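Local structure of DegV family protein (Thermus thermophilus, 2DT8) at residues A[36-39]-A[40-43]; A[65-68]-A[69-72]; A[138-141]-A[142-145]. The protein probably serves as a fatty-acid-binding protein of the DegV family, and also binds zinc. All blocks are in the same frame, centred on the assembly; numbering follows the deposited sequence.

Contact 1 of 3, residues A[36-39]-A[40-43]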
ATOM      1  N   ILE A  36      14.194  17.032  -3.290  1.00  7.93           N
ATOM      2  CA  ILE A  36      13.400  16.156  -2.435  1.00  7.50           C
ATOM      3  C   ILE A  36      11.967  16.665  -2.434  1.00  8.50           C
ATOM      4  O   ILE A  36      11.723  17.835  -2.140  1.00 10.03           O
ATOM      5  CB  ILE A  36      13.932  16.182  -1.002  1.00  7.62           C
ATOM      6  CG1 ILE A  36      15.403  15.752  -0.988  1.00 11.09           C
ATOM      7  CG2 ILE A  36      13.086  15.269  -0.122  1.00  9.67           C
ATOM      8  CD1 ILE A  36      16.072  15.916   0.369  1.00 16.86           C
ATOM      9  N   TYR A  37      11.026  15.770  -2.731  1.00  5.71           N
ATOM     10  CA  TYR A  37       9.616  16.118  -2.831  1.00  6.82           C
ATOM     11  C   TYR A  37       8.748  15.226  -1.942  1.00  5.06           C
ATOM     12  O   TYR A  37       8.987  14.035  -1.790  1.00  5.98           O
ATOM     13  CB  TYR A  37       9.137  15.921  -4.275  1.00  5.99           C
ATOM     14  CG  TYR A  37       9.905  16.708  -5.307  1.00  9.19           C
ATOM     15  CD1 TYR A  37       9.606  18.047  -5.549  1.00 12.26           C
ATOM     16  CD2 TYR A  37      10.934  16.117  -6.040  1.00  9.07           C
ATOM     17  CE1 TYR A  37      10.306  18.779  -6.499  1.00 14.15           C
ATOM     18  CE2 TYR A  37      11.649  16.845  -6.993  1.00 10.29           C
ATOM     19  CZ  TYR A  37      11.322  18.173  -7.213  1.00 12.89           C
ATOM     20  OH  TYR A  37      12.007  18.905  -8.155  1.00 16.14           O
ATOM     21  N   ARG A  38       7.752  15.896  -1.337  1.00  6.00           N
ATOM     22  CA  ARG A  38       6.838  15.136  -0.506  1.00  5.53           C
ATOM     23  C   ARG A  38       5.822  14.319  -1.307  1.00  4.74           C
ATOM     24  O   ARG A  38       5.165  14.812  -2.214  1.00  5.97           O
ATOM     25  CB  ARG A  38       5.989  16.110   0.306  1.00  7.46           C
ATOM     26  CG  ARG A  38       6.700  16.720   1.496  1.00 13.16           C
ATOM     27  CD  ARG A  38       5.775  17.559   2.349  1.00 21.28           C
ATOM     28  NE  ARG A  38       5.591  18.926   1.868  1.00 27.45           N
ATOM     29  CZ  ARG A  38       4.434  19.411   1.425  1.00 30.07           C
ATOM     30  NH1 ARG A  38       3.297  18.821   1.752  1.00 36.31           N
ATOM     31  NH2 ARG A  38       4.409  20.482   0.647  1.00 39.36           N
ATOM     32  N   ASP A  39       5.714  13.050  -0.877  1.00  4.79           N
ATOM     33  CA  ASP A  39       4.812  12.171  -1.596  1.00  5.82           C
ATOM     34  C   ASP A  39       3.424  12.826  -1.712  1.00  4.22           C
ATOM     35  O   ASP A  39       3.012  13.541  -0.796  1.00  4.93           O
ATOM     36  CB  ASP A  39       4.715  10.899  -0.705  1.00  5.47           C
ATOM     37  CG  ASP A  39       4.163   9.666  -1.400  1.00  6.24           C
ATOM     38  OD1 ASP A  39       4.137   9.616  -2.652  1.00  6.05           O
ATOM     39  OD2 ASP A  39       3.779   8.723  -0.658  1.00  6.62           O
ATOM     40  N   TRP A  40       2.747  12.602  -2.838  1.00  3.64           N
ATOM     41  CA  TRP A  40       1.403  13.127  -3.121  1.00  4.00           C
ATOM     42  C   TRP A  40       1.229  14.639  -3.268  1.00  5.10           C
ATOM     43  O   TRP A  40       0.557  15.098  -4.194  1.00  8.09           O
ATOM     44  CB  TRP A  40       0.390  12.620  -2.074  1.00  4.97           C
ATOM     45  CG  TRP A  40       0.003  11.164  -2.278  1.00  4.76           C
ATOM     46  CD1 TRP A  40       0.509  10.077  -1.627  1.00  4.26           C
ATOM     47  CD2 TRP A  40      -0.940  10.656  -3.229  1.00  6.62           C
ATOM     48  NE1 TRP A  40      -0.059   8.922  -2.114  1.00  6.25           N
ATOM     49  CE2 TRP A  40      -0.944   9.247  -3.109  1.00  5.31           C
ATOM     50  CE3 TRP A  40      -1.767  11.255  -4.191  1.00  7.18           C
ATOM     51  CZ2 TRP A  40      -1.763   8.425  -3.897  1.00  5.19           C
ATOM     52  CZ3 TRP A  40      -2.580  10.436  -4.976  1.00  7.92           C
ATOM     53  CH2 TRP A  40      -2.563   9.039  -4.830  1.00  5.80           C
ATOM     54  N   GLU A  41       1.869  15.452  -2.458  1.00  4.02           N
ATOM     55  CA  GLU A  41       1.722  16.904  -2.414  1.00  5.30           C
ATOM     56  C   GLU A  41       2.573  17.694  -3.384  1.00  4.93           C
ATOM     57  O   GLU A  41       2.142  18.730  -3.895  1.00  6.05           O
ATOM     58  CB  GLU A  41       2.053  17.422  -1.013  1.00  7.87           C
ATOM     59  CG  GLU A  41       1.268  16.818   0.123  1.00 12.81           C
ATOM     60  CD  GLU A  41      -0.178  17.237   0.045  1.00 23.53           C
ATOM     61  OE1 GLU A  41      -0.457  18.428   0.300  1.00 24.83           O
ATOM     62  OE2 GLU A  41      -1.036  16.384  -0.266  1.00 32.57           O
ATOM     63  N   GLU A  42       3.667  17.126  -3.789  1.00  4.73           N
ATOM     64  CA  GLU A  42       4.637  17.799  -4.624  1.00  5.51           C
ATOM     65  C   GLU A  42       5.184  17.077  -5.833  1.00  5.12           C
ATOM     66  O   GLU A  42       5.971  17.656  -6.580  1.00  6.19           O
ATOM     67  CB  GLU A  42       5.823  18.225  -3.770  1.00  7.10           C
ATOM     68  CG  GLU A  42       5.487  19.101  -2.593  1.00  9.88           C
ATOM     69  CD  GLU A  42       6.740  19.591  -1.915  1.00 12.10           C
ATOM     70  OE1 GLU A  42       7.498  18.755  -1.381  1.00  9.68           O
ATOM     71  OE2 GLU A  42       6.985  20.814  -1.933  1.00 20.72           O
ATOM     72  N   ILE A  43       4.785  15.802  -6.006  1.00  5.23           N
ATOM     73  CA  ILE A  43       5.226  15.030  -7.148  1.00  5.86           C
ATOM     74  C   ILE A  43       4.223  13.920  -7.431  1.00  5.10           C
ATOM     75  O   ILE A  43       3.436  13.563  -6.563  1.00  5.99           O
ATOM     76  CB  ILE A  43       6.645  14.447  -6.884  1.00  7.47           C
ATOM     77  CG1 ILE A  43       7.211  13.858  -8.183  1.00 12.00           C
ATOM     78  CG2 ILE A  43       6.589  13.397  -5.762  1.00  8.97           C
ATOM     79  CD1 ILE A  43       8.708  13.745  -8.212  1.00 22.55           C
TER
HETATM   80  O   HOH W   1       9.948  19.000  -0.336  1.00 12.05           O

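Contact 2 of 3, residues A[65-68]-A[69-72]. With ZN (zinc ion), chain B.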
ATOM      1  N   SER A  65      11.661  10.712   9.488  1.00  5.04           N
ATOM      2  CA  SER A  65      12.613  10.639  10.592  1.00  4.63           C
ATOM      3  C   SER A  65      11.839  10.409  11.883  1.00  6.94           C
ATOM      4  O   SER A  65      10.611  10.549  11.923  1.00  5.34           O
ATOM      5  CB  SER A  65      13.345  11.969  10.735  1.00  4.73           C
ATOM      6  OG  SER A  65      12.455  12.975  11.206  1.00  6.59           O
ATOM      7  N   PRO A  66      12.549  10.060  12.968  1.00  5.67           N
ATOM      8  CA  PRO A  66      11.838   9.849  14.226  1.00  5.32           C
ATOM      9  C   PRO A  66      11.118  11.130  14.671  1.00  4.86           C
ATOM     10  O   PRO A  66      10.010  11.068  15.195  1.00  6.16           O
ATOM     11  CB  PRO A  66      12.953   9.453  15.184  1.00  6.49           C
ATOM     12  CG  PRO A  66      13.882   8.679  14.301  1.00  6.40           C
ATOM     13  CD  PRO A  66      13.922   9.523  13.037  1.00  7.40           C
ATOM     14  N   GLU A  67      11.735  12.297  14.473  1.00  4.05           N
ATOM     15  CA  GLU A  67      11.069  13.525  14.890  1.00  4.26           C
ATOM     16  C   GLU A  67       9.865  13.870  14.009  1.00  5.37           C
ATOM     17  O   GLU A  67       8.944  14.532  14.478  1.00  7.69           O
ATOM     18  CB  GLU A  67      12.060  14.699  14.960  1.00  4.85           C
ATOM     19  CG  GLU A  67      13.089  14.606  16.105  1.00  5.43           C
ATOM     20  CD  GLU A  67      12.479  14.438  17.495  1.00  6.54           C
ATOM     21  OE1 GLU A  67      11.349  14.926  17.753  1.00  7.68           O
ATOM     22  OE2 GLU A  67      13.161  13.816  18.342  1.00  5.57           O
ATOM     23  N   ASP A  68       9.859  13.427  12.747  1.00  5.72           N
ATOM     24  CA  ASP A  68       8.700  13.670  11.886  1.00  6.36           C
ATOM     25  C   ASP A  68       7.505  12.996  12.569  1.00  6.67           C
ATOM     26  O   ASP A  68       6.416  13.560  12.652  1.00  8.43           O
ATOM     27  CB  ASP A  68       8.886  13.056  10.491  1.00  6.17           C
ATOM     28  CG  ASP A  68       9.863  13.832   9.617  1.00  7.65           C
ATOM     29  OD1 ASP A  68      10.060  15.045   9.850  1.00  9.07           O
ATOM     30  OD2 ASP A  68      10.415  13.227   8.674  1.00  9.83           O
ATOM     31  N   PHE A  69       7.726  11.780  13.062  1.00  6.68           N
ATOM     32  CA  PHE A  69       6.672  11.052  13.753  1.00  6.02           C
ATOM     33  C   PHE A  69       6.370  11.642  15.125  1.00  6.19           C
ATOM     34  O   PHE A  69       5.207  11.786  15.499  1.00  5.69           O
ATOM     35  CB  PHE A  69       7.064   9.580  13.915  1.00  4.00           C
ATOM     36  CG  PHE A  69       6.689   8.719  12.749  1.00  3.52           C
ATOM     37  CD1 PHE A  69       5.352   8.435  12.491  1.00  7.24           C
ATOM     38  CD2 PHE A  69       7.662   8.204  11.905  1.00  4.12           C
ATOM     39  CE1 PHE A  69       4.987   7.643  11.410  1.00  8.45           C
ATOM     40  CE2 PHE A  69       7.314   7.409  10.814  1.00  5.33           C
ATOM     41  CZ  PHE A  69       5.968   7.130  10.566  1.00  6.14           C
ATOM     42  N   ALA A  70       7.411  11.975  15.885  1.00  7.05           N
ATOM     43  CA  ALA A  70       7.193  12.508  17.229  1.00  5.83           C
ATOM     44  C   ALA A  70       6.331  13.762  17.238  1.00  6.16           C
ATOM     45  O   ALA A  70       5.496  13.938  18.123  1.00  8.12           O
ATOM     46  CB  ALA A  70       8.529  12.781  17.908  1.00  5.51           C
ATOM     47  N   ARG A  71       6.558  14.715  16.268  1.00  6.67           N
ATOM     48  CA  ARG A  71       5.715  15.907  16.183  1.00  7.68           C
ATOM     49  C   ARG A  71       4.253  15.520  15.995  1.00  7.81           C
ATOM     50  O   ARG A  71       3.364  16.106  16.618  1.00  9.39           O
ATOM     51  CB  ARG A  71       6.153  16.801  15.025  1.00 10.26           C
ATOM     52  CG  ARG A  71       5.284  18.046  14.835  1.00 18.11           C
ATOM     53  CD  ARG A  71       5.732  18.924  13.658  1.00 23.57           C
ATOM     54  NE  ARG A  71       6.729  18.281  12.801  1.00 31.07           N
ATOM     55  CZ  ARG A  71       7.988  18.057  13.163  1.00 31.91           C
ATOM     56  NH1 ARG A  71       8.455  18.581  14.291  1.00 37.06           N
ATOM     57  NH2 ARG A  71       8.782  17.311  12.405  1.00 33.87           N
ATOM     58  N   VAL A  72       3.951  14.579  15.145  1.00  7.55           N
ATOM     59  CA  VAL A  72       2.585  14.159  14.887  1.00  7.90           C
ATOM     60  C   VAL A  72       2.007  13.466  16.129  1.00  8.09           C
ATOM     61  O   VAL A  72       0.888  13.767  16.533  1.00  7.96           O
ATOM     62  CB  VAL A  72       2.528  13.260  13.626  1.00  8.41           C
ATOM     63  CG1 VAL A  72       1.127  12.711  13.423  1.00  9.91           C
ATOM     64  CG2 VAL A  72       2.939  14.088  12.397  1.00 10.89           C
TER
HETATM   65 ZN    ZN B 501      12.833  13.261  20.165  1.00  8.67          ZN
HETATM   66  O   HOH W   2       5.899  15.654  11.170  1.00 21.53           O
HETATM   67  O   HOH W   3      14.688  12.169  20.411  1.00 10.27           O

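Contact 3 of 3, residues A[138-141]-A[142-145]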
ATOM      1  N   SER A 138     -12.691  -1.263  21.323  1.00  9.14           N
ATOM      2  CA  SER A 138     -11.451  -1.102  22.068  1.00  7.66           C
ATOM      3  C   SER A 138     -10.205  -1.307  21.233  1.00  8.61           C
ATOM      4  O   SER A 138     -10.243  -1.929  20.170  1.00  7.65           O
ATOM      5  CB  SER A 138     -11.410  -2.109  23.207  1.00  8.72           C
ATOM      6  OG  SER A 138     -11.251  -3.419  22.674  1.00  9.80           O
ATOM      7  N   LEU A 139      -9.088  -0.809  21.752  1.00  7.55           N
ATOM      8  CA  LEU A 139      -7.815  -0.968  21.073  1.00  8.12           C
ATOM      9  C   LEU A 139      -7.559  -2.449  20.786  1.00  7.44           C
ATOM     10  O   LEU A 139      -7.202  -2.842  19.682  1.00  7.76           O
ATOM     11  CB  LEU A 139      -6.701  -0.324  21.895  1.00  9.86           C
ATOM     12  CG  LEU A 139      -5.286  -0.535  21.345  1.00  9.75           C
ATOM     13  CD1 LEU A 139      -5.136   0.136  19.988  1.00 13.09           C
ATOM     14  CD2 LEU A 139      -4.279   0.026  22.340  1.00 13.11           C
ATOM     15  N   GLU A 140      -7.711  -3.229  21.869  1.00  8.74           N
ATOM     16  CA  GLU A 140      -7.554  -4.660  21.696  1.00  9.30           C
ATOM     17  C   GLU A 140      -8.362  -5.332  20.592  1.00  6.39           C
ATOM     18  O   GLU A 140      -7.858  -6.159  19.845  1.00  7.98           O
ATOM     19  CB  GLU A 140      -7.739  -5.314  23.052  1.00 13.92           C
ATOM     20  CG  GLU A 140      -6.480  -5.342  23.918  1.00 26.28           C
ATOM     21  CD  GLU A 140      -5.296  -6.064  23.270  1.00 31.21           C
ATOM     22  OE1 GLU A 140      -5.411  -7.255  22.896  1.00 36.83           O
ATOM     23  OE2 GLU A 140      -4.236  -5.422  23.121  1.00 35.15           O
ATOM     24  N   ALA A 141      -9.643  -4.923  20.544  1.00  5.61           N
ATOM     25  CA  ALA A 141     -10.504  -5.530  19.547  1.00  5.47           C
ATOM     26  C   ALA A 141      -9.965  -5.150  18.175  1.00  5.27           C
ATOM     27  O   ALA A 141      -9.938  -5.976  17.256  1.00  5.91           O
ATOM     28  CB  ALA A 141     -11.916  -5.003  19.743  1.00  6.96           C
ATOM     29  N   VAL A 142      -9.565  -3.891  18.029  1.00  5.35           N
ATOM     30  CA  VAL A 142      -9.057  -3.407  16.759  1.00  6.26           C
ATOM     31  C   VAL A 142      -7.730  -4.077  16.391  1.00  5.50           C
ATOM     32  O   VAL A 142      -7.535  -4.472  15.238  1.00  5.21           O
ATOM     33  CB  VAL A 142      -8.904  -1.869  16.800  1.00  5.33           C
ATOM     34  CG1 VAL A 142      -8.231  -1.356  15.527  1.00  7.63           C
ATOM     35  CG2 VAL A 142     -10.283  -1.239  16.935  1.00  8.47           C
ATOM     36  N   LEU A 143      -6.831  -4.224  17.362  1.00  5.30           N
ATOM     37  CA  LEU A 143      -5.548  -4.872  17.074  1.00  4.14           C
ATOM     38  C   LEU A 143      -5.765  -6.332  16.703  1.00  6.13           C
ATOM     39  O   LEU A 143      -5.040  -6.877  15.880  1.00  5.09           O
ATOM     40  CB  LEU A 143      -4.586  -4.779  18.269  1.00  6.03           C
ATOM     41  CG  LEU A 143      -4.043  -3.378  18.587  1.00  6.82           C
ATOM     42  CD1 LEU A 143      -3.286  -3.397  19.902  1.00  7.86           C
ATOM     43  CD2 LEU A 143      -3.132  -2.903  17.457  1.00  7.48           C
ATOM     44  N   ALA A 144      -6.774  -6.968  17.294  1.00  5.16           N
ATOM     45  CA  ALA A 144      -7.047  -8.357  16.966  1.00  5.23           C
ATOM     46  C   ALA A 144      -7.529  -8.462  15.519  1.00  4.58           C
ATOM     47  O   ALA A 144      -7.150  -9.382  14.790  1.00  6.09           O
ATOM     48  CB  ALA A 144      -8.099  -8.934  17.931  1.00  5.61           C
ATOM     49  N   GLU A 145      -8.383  -7.521  15.118  1.00  5.79           N
ATOM     50  CA  GLU A 145      -8.891  -7.509  13.752  1.00  6.97           C
ATOM     51  C   GLU A 145      -7.755  -7.209  12.770  1.00  7.17           C
ATOM     52  O   GLU A 145      -7.684  -7.810  11.695  1.00  7.71           O
ATOM     53  CB  GLU A 145     -10.012  -6.473  13.609  1.00  6.47           C
ATOM     54  CG  GLU A 145     -10.476  -6.227  12.165  1.00  7.29           C
ATOM     55  CD  GLU A 145     -11.252  -7.382  11.540  1.00  9.78           C
ATOM     56  OE1 GLU A 145     -11.273  -8.495  12.111  1.00  9.69           O
ATOM     57  OE2 GLU A 145     -11.840  -7.175  10.450  1.00  8.10           O
TER

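Contact 1 of 3, residues A[36-39]-A[40-43]
E42 grips R38 at both polar atoms of its backbone. The amide N of R38 points almost straight at E42 OE1 (2.9 Å, 171° at the hydrogen), which receives it on the lone pair turned away from the other oxygen, while E42 N returns a bond of 3.2 Å to R38 O, lying in the carbonyl plane. With CG beside its own backbone N (chi1 -56°) and the chain extended beyond it, E42 reaches back alongside the strand end. The same OE1 accepts from a water that also donates to I36 O.

The R38 side chain bends at chi3 to lay one guanidinium face over E42 CG; NH2 and E42 OE2, 3.7 Å apart, make a long salt bridge. R38 NH1 also rests 3.3 Å from E41 CG, the E41 carboxylate staying beyond salt-bridge distance. Along the other side of the strand, Y37 CB packs against I43 CG2 at 3.9 Å, and I43 CD1 lies near CD2 of the ring.

Within the reversal W40 makes a gamma turn of the classic kind, its positive phi (66°) allowing E41 N to bond D39 O at 2.8 Å. Farther out, D39 bonds S9 and the backbone N of V263, and W40 NE1 bonds D12, tying the end of strand 35-38 to neighbouring parts of the fold, the D39 side chain lying about 8 Å from the bound palmitic acid. The carboxylate of E42 thus satisfies the R38 amide where the strand ends, and R38 probably offsets part of the negative charge of both glutamates.

Contact 2 of 3, residues A[65-68]-A[69-72]
In the first turn of helix 66-76, A70 N bonds P66 O at 2.8 Å and R71 N bonds E67 O at 3.0 Å, the latter nearly straight at 172°, while F69 N reaches S65 O only weakly. Around these bonds the side chains of S65 and D68 close a capping box: D68 N donates to S65 OG (3.1 Å), and S65 N donates to D68 OD2 (2.9 Å), approaching from above the carboxylate plane. The other D68 oxygen, OD1, sits at the guanidinium edge of R71 and makes a long salt bridge to NH2 (3.6 Å), the two planes 73° apart. R71 reaches back by bending at chi3, which lays one guanidinium face over E67 O; a water accepts weakly from its NE and donates to D68 O. With an alanine at D68, S65 N is likely to lose its acceptor and R71 its weakly held carboxylate mate, leaving the guanidinium freer to turn.

On another side of the helix E67, bent at chi2, binds the zinc ion through OE2 (1.9 Å), with its OE1 resting 3.5 Å from A70 CB. E105 and a water also bind the metal, which thereby joins the start of this helix to the loop that follows helix 95-103. F69 turns inward, its ring meeting that of H87 nearly at right angles and touching V26 of strand 24-32.

Contact 3 of 3, residues A[138-141]-A[142-145]
The N-terminal turn of helix 139-151 is capped by S138, whose OG accepts from A141 N at 3.1 Å and whose carbonyl takes V142 N at 3.0 Å as the first main-chain helical bond. OG stands between the backbone N and the carbonyl carbon (chi1 70°), which turns it toward the amide of A141. L143 N on L139 O (2.7 Å), A144 N on E140 O and E145 N on A141 O continue the regular i to i+4 pattern.

One turn apart, L139 and L143 cross obliquely: the CD1 methyl of L143 lies 3.8 Å from L139 CG, and L139 CD1 in turn rests 3.9 Å from L143 CG. L139 achieves this although its side chain starts away from the next turn, because CG lies anti to the backbone N (chi1 175°) and its end comes back. E140 bends at chi2, which brings OE2 within 3.9 Å of the same L143 methyl, a contact of carbon with carboxylate. V142, the buried member of the turn, sets CG2 3.3 Å from S138 O.

The leucines lean on strands 82-87 and 110-114, at H82, L84, T111 and V113; V142 touches L84 too, but packs mainly with A129, L132 and L133 of helix 120-135. At the end of this turn E145 forms salt bridges with R148 of the same helix and with R128 of helix 120-135. Apolar contacts therefore hold the helix to the sheet, while polar bonds finish its exposed start and a charged pair links it to the adjacent helix.

Along the chain the three contacts follow in series, and none touches another. Contacts 1 and 2 are the nearest pair, with centres 18 Å apart and nearest atoms about 9 Å apart; contact 3 lies 24 Å from contact 2 and 33 Å from contact 1, centre to centre. All three are tied to the six-stranded mixed sheet: contact 1 ends its strand 35-38, which pairs with strand 24-32, contact 2 starts helix 66-76, which packs on that same strand 24-32, and contact 3 starts helix 139-151, packed on strands 82-87 and 110-114. Contact 1 lies nearest the palmitic acid, contact 2 supplies one zinc ligand, and contact 3 is remote from both metal ligands.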